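Local coordinates for protein CRISPR system Cmr subunit Cmr5 (Thermus thermophilus HB8, PDB 2ZOP) that probably serves as a subunit of the Cmr ribonucleoprotein complex, which takes part in CRISPR adaptive immunity against invading mobile genetic elements, at residues Ala32-Leu35 against Pro36-Arg40. Residues are numbered along the deposited sequence; the frame is centred on the assembly and turned at random.
Sequences ALKL and PVLVR
Pro36 lies within helix 25-42, past its midpoint, and its ring meets the backbone of Ala32 in the turn before. Its CD lies 3.2 Å from Ala32 O, where a helical residue would normally present an N-H. Proline has no such hydrogen, and the N of Val37 makes no bond to the turn before either; the helix is kinked at this point. The same CD of Pro36 also lies near CB of Leu35, at 3.5 Å, close because the two residues are bonded in sequence.

Regular i to i+4 bonding resumes at once. Leu38 N donates to Lys34 O at 3.1 Å. Val39 N donates to Leu35 O at 2.9 Å, and this second bond is the straighter (N-H...O 167°). Arg40 N then bonds Pro36 O. This is a proline kink inside one continuous helix of an all-alpha Cmr5 subunit, which assembles as a homotrimer.

Two apolar pairs span the kink. The aliphatic part of Lys34 runs across Leu38: CG of Lys34 is 3.8 Å from Leu38 CG. That CG is anti to the backbone N (chi1 173°), and the bend at chi2 brings CD beside Leu38 too. A second bend, at chi3, redirects the end of the chain. Leu35 reaches Val39 more lightly, through CD1 to CG2 at 4.0 Å.

Leu35, Leu38 and Val39 also pack on Ala47 of helix 44-52, and Leu38 touches Leu91 of a second subunit. The guanidinium of Arg40 turns back so that one face lies over Pro36 O, off-centre, while NH1 forms a salt bridge with Glu102 of helix 87-111.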
loop_
_atom_site.group_PDB
_atom_site.type_symbol
_atom_site.label_atom_id
_atom_site.label_comp_id
_atom_site.label_asym_id
_atom_site.label_seq_id
_atom_site.Cartn_x
_atom_site.Cartn_y
_atom_site.Cartn_z
ATOM N N ALA A 32 -1.831 -14.140 15.657
ATOM C CA ALA A 32 -3.070 -13.371 15.672
ATOM C C ALA A 32 -2.757 -11.876 15.694
ATOM O O ALA A 32 -3.415 -11.087 15.014
ATOM C CB ALA A 32 -3.912 -13.746 16.902
ATOM N N LEU A 33 -1.749 -11.490 16.473
ATOM C CA LEU A 33 -1.374 -10.079 16.582
ATOM C C LEU A 33 -0.657 -9.543 15.344
ATOM O O LEU A 33 -0.745 -8.364 15.033
ATOM C CB LEU A 33 -0.492 -9.845 17.819
ATOM C CG LEU A 33 -1.122 -10.151 19.186
ATOM C CD1 LEU A 33 -0.249 -9.580 20.296
ATOM C CD2 LEU A 33 -2.506 -9.550 19.257
ATOM N N LYS A 34 0.039 -10.422 14.635
ATOM C CA LYS A 34 0.780 -10.041 13.445
ATOM C C LYS A 34 -0.044 -10.005 12.153
ATOM O O LYS A 34 0.204 -9.172 11.279
ATOM C CB LYS A 34 1.973 -10.999 13.266
ATOM C CG LYS A 34 2.755 -10.841 11.955
ATOM C CD LYS A 34 3.460 -9.495 11.875
ATOM C CE LYS A 34 4.648 -9.428 12.828
ATOM N NZ LYS A 34 5.283 -8.085 12.819
ATOM N N LEU A 35 -1.038 -10.882 12.036
ATOM C CA LEU A 35 -1.819 -10.948 10.807
ATOM C C LEU A 35 -2.441 -9.649 10.275
ATOM O O LEU A 35 -2.292 -9.334 9.093
ATOM C CB LEU A 35 -2.893 -12.028 10.911
ATOM C CG LEU A 35 -3.629 -12.296 9.593
ATOM C CD1 LEU A 35 -2.619 -12.615 8.487
ATOM C CD2 LEU A 35 -4.622 -13.456 9.784
ATOM N N PRO A 36 -3.133 -8.880 11.126
ATOM C CA PRO A 36 -3.717 -7.649 10.580
ATOM C C PRO A 36 -2.655 -6.787 9.907
ATOM O O PRO A 36 -2.879 -6.232 8.829
ATOM C CB PRO A 36 -4.324 -6.978 11.815
ATOM C CG PRO A 36 -4.726 -8.163 12.664
ATOM C CD PRO A 36 -3.489 -9.042 12.548
ATOM N N VAL A 37 -1.494 -6.698 10.549
ATOM C CA VAL A 37 -0.381 -5.911 10.032
ATOM C C VAL A 37 0.065 -6.417 8.656
ATOM O O VAL A 37 0.272 -5.625 7.731
ATOM C CB VAL A 37 0.818 -5.951 11.020
ATOM C CG1 VAL A 37 2.028 -5.277 10.419
ATOM C CG2 VAL A 37 0.427 -5.272 12.323
ATOM N N LEU A 38 0.218 -7.729 8.515
ATOM C CA LEU A 38 0.635 -8.281 7.227
ATOM C C LEU A 38 -0.394 -8.028 6.134
ATOM O O LEU A 38 -0.033 -7.730 4.999
ATOM C CB LEU A 38 0.883 -9.784 7.328
ATOM C CG LEU A 38 2.038 -10.210 8.226
ATOM C CD1 LEU A 38 2.167 -11.725 8.163
ATOM C CD2 LEU A 38 3.338 -9.537 7.765
ATOM N N VAL A 39 -1.673 -8.163 6.458
ATOM C CA VAL A 39 -2.703 -7.931 5.448
ATOM C C VAL A 39 -2.627 -6.482 4.965
ATOM O O VAL A 39 -2.665 -6.226 3.763
ATOM C CB VAL A 39 -4.131 -8.241 5.997
ATOM C CG1 VAL A 39 -5.189 -7.800 5.001
ATOM C CG2 VAL A 39 -4.273 -9.762 6.245
ATOM N N ARG A 40 -2.498 -5.540 5.896
ATOM C CA ARG A 40 -2.417 -4.122 5.536
ATOM C C ARG A 40 -1.163 -3.740 4.753
ATOM O O ARG A 40 -1.241 -3.055 3.743
ATOM C CB ARG A 40 -2.479 -3.238 6.791
ATOM C CG ARG A 40 -3.864 -3.061 7.402
ATOM C CD ARG A 40 -3.857 -1.899 8.387
ATOM N NE ARG A 40 -2.958 -2.142 9.512
ATOM C CZ ARG A 40 -3.283 -2.874 10.573
ATOM N NH1 ARG A 40 -4.489 -3.424 10.649
ATOM N NH2 ARG A 40 -2.406 -3.068 11.549
#